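Long-range contact in sialyltransferase 0160 (PDB 4R84), which probably transfers sialic acid from CMP-sialic acid to galactose-terminated acceptor glycans, as a GT-B glycosyltransferase: residues A[31-36]-A[108-113]. Numbering follows the deposited sequence.
Sequences ETVSSN and ITNTTL
Ser34 and Ile108 meet through a straight backbone bond, Ser34 N to Ile108 O at 2.8 Å, one rung in a parallel ladder between strands 31-36 and 108-113. Ser34 spends both backbone groups on this one neighbour, its O accepting Asn110 N, again at 2.8 Å. Ile108 N to Thr32 O, Asn36 N to Asn110 O and Thr112 N to Asn36 O complete five rungs, and the two strand axes diverge by only 12°. CA-H groups approach four of the five acceptor carbonyls, as where Thr109 CA lies 3.3 Å from Ser34 O.

The Asn110 side chain lies beside Ser35 and Val33: its CB stands 4.0 Å from Ser35 OG. With CG anti to its own carbonyl carbon (chi1 -57°), the amide divides its two ends: ND2 lies 3.8 Å from both Ser35 OG and Val33 CG1, while OD1 accepts a hydrogen bond from Thr97 OG1 on strand 92-101. That bond to the neighbouring strand helps fix the amide's rotation. Val33 CG2 packs on Ile108 CB at 4.2 Å, on the same sheet face. The other face carries Ser34, Thr109, Asn36 and Thr111; Thr109 OG1 is hydrogen-bonded to Ile51 N. One water joins Asn36 O to Thr112 OG1.

Strand 92-101 runs antiparallel along 106-125 beyond this pair, and the parallel pairing of strand 31-41, the first of this N-terminal domain, with 106-125, its last, is consistent with the immunoglobulin-like β-sandwich of PKD-type domains.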
loop_
_atom_site.group_PDB
_atom_site.type_symbol
_atom_site.label_atom_id
_atom_site.label_comp_id
_atom_site.label_asym_id
_atom_site.label_seq_id
_atom_site.Cartn_x
_atom_site.Cartn_y
_atom_site.Cartn_z
ATOM N N GLU A 31 13.544 6.140 45.229
ATOM C CA GLU A 31 14.211 5.386 44.176
ATOM C C GLU A 31 13.455 5.534 42.868
ATOM O O GLU A 31 12.228 5.409 42.837
ATOM C CB GLU A 31 14.339 3.898 44.517
ATOM C CG GLU A 31 15.142 3.129 43.450
ATOM C CD GLU A 31 15.250 1.636 43.717
ATOM O OE1 GLU A 31 14.371 0.880 43.253
ATOM O OE2 GLU A 31 16.223 1.216 44.378
ATOM N N THR A 32 14.187 5.816 41.792
ATOM C CA THR A 32 13.582 5.875 40.472
ATOM C C THR A 32 14.347 4.920 39.565
ATOM O O THR A 32 15.571 4.958 39.510
ATOM C CB THR A 32 13.606 7.298 39.880
ATOM O OG1 THR A 32 12.773 8.158 40.663
ATOM C CG2 THR A 32 13.109 7.299 38.434
ATOM N N VAL A 33 13.621 4.048 38.876
ATOM C CA VAL A 33 14.229 3.156 37.897
ATOM C C VAL A 33 13.586 3.342 36.541
ATOM O O VAL A 33 12.388 3.088 36.368
ATOM C CB VAL A 33 14.102 1.675 38.305
ATOM C CG1 VAL A 33 14.698 0.777 37.228
ATOM C CG2 VAL A 33 14.767 1.431 39.648
ATOM N N SER A 34 14.391 3.735 35.565
ATOM C CA SER A 34 13.878 3.955 34.226
ATOM C C SER A 34 14.487 2.953 33.258
ATOM O O SER A 34 15.686 2.680 33.313
ATOM C CB SER A 34 14.175 5.381 33.764
ATOM O OG SER A 34 13.404 6.317 34.493
ATOM N N SER A 35 13.674 2.454 32.333
ATOM C CA SER A 35 14.176 1.460 31.390
ATOM C C SER A 35 13.741 1.793 29.984
ATOM O O SER A 35 12.627 2.264 29.767
ATOM C CB SER A 35 13.676 0.056 31.756
ATOM O OG SER A 35 14.129 -0.356 33.042
ATOM N N ASN A 36 14.631 1.547 29.029
ATOM C CA ASN A 36 14.283 1.695 27.637
ATOM C C ASN A 36 15.147 0.821 26.749
ATOM O O ASN A 36 16.195 0.318 27.158
ATOM C CB ASN A 36 14.385 3.152 27.192
ATOM C CG ASN A 36 15.813 3.648 27.138
ATOM O OD1 ASN A 36 16.665 3.209 27.901
ATOM N ND2 ASN A 36 16.084 4.559 26.214
ATOM N N ILE A 108 18.298 5.107 38.656
ATOM C CA ILE A 108 18.859 4.050 37.843
ATOM C C ILE A 108 18.237 4.119 36.460
ATOM O O ILE A 108 17.024 4.294 36.328
ATOM C CB ILE A 108 18.631 2.660 38.467
ATOM C CG1 ILE A 108 19.392 2.534 39.791
ATOM C CG2 ILE A 108 19.073 1.570 37.504
ATOM C CD1 ILE A 108 19.203 1.195 40.453
ATOM N N THR A 109 19.089 4.074 35.443
ATOM C CA THR A 109 18.637 3.966 34.063
ATOM C C THR A 109 19.201 2.697 33.447
ATOM O O THR A 109 20.420 2.474 33.467
ATOM C CB THR A 109 19.076 5.178 33.208
ATOM O OG1 THR A 109 18.279 6.323 33.538
ATOM C CG2 THR A 109 18.936 4.874 31.709
ATOM N N ASN A 110 18.317 1.871 32.890
ATOM C CA ASN A 110 18.739 0.678 32.186
ATOM C C ASN A 110 18.398 0.816 30.706
ATOM O O ASN A 110 17.246 0.970 30.349
ATOM C CB ASN A 110 18.078 -0.567 32.773
ATOM C CG ASN A 110 18.350 -0.730 34.258
ATOM O OD1 ASN A 110 19.500 -0.702 34.696
ATOM N ND2 ASN A 110 17.288 -0.888 35.038
ATOM N N THR A 111 19.416 0.819 29.858
ATOM C CA THR A 111 19.192 0.968 28.438
ATOM C C THR A 111 19.722 -0.239 27.692
ATOM O O THR A 111 20.871 -0.619 27.856
ATOM C CB THR A 111 19.857 2.238 27.897
ATOM O OG1 THR A 111 19.258 3.389 28.510
ATOM C CG2 THR A 111 19.695 2.311 26.378
ATOM N N THR A 112 18.880 -0.843 26.866
ATOM C CA THR A 112 19.313 -1.976 26.068
ATOM C C THR A 112 19.359 -1.575 24.612
ATOM O O THR A 112 18.342 -1.189 24.049
ATOM C CB THR A 112 18.381 -3.161 26.236
ATOM O OG1 THR A 112 18.308 -3.480 27.626
ATOM C CG2 THR A 112 18.888 -4.358 25.446
ATOM N N LEU A 113 20.549 -1.632 24.026
ATOM C CA LEU A 113 20.726 -1.285 22.630
ATOM C C LEU A 113 20.935 -2.549 21.814
ATOM O O LEU A 113 21.813 -3.354 22.132
ATOM C CB LEU A 113 21.930 -0.351 22.452
ATOM C CG LEU A 113 21.824 0.949 23.251
ATOM C CD1 LEU A 113 23.057 1.859 23.018
ATOM C CD2 LEU A 113 20.497 1.655 22.919
HETATM O O HOH W 1 16.364 -1.892 29.283
#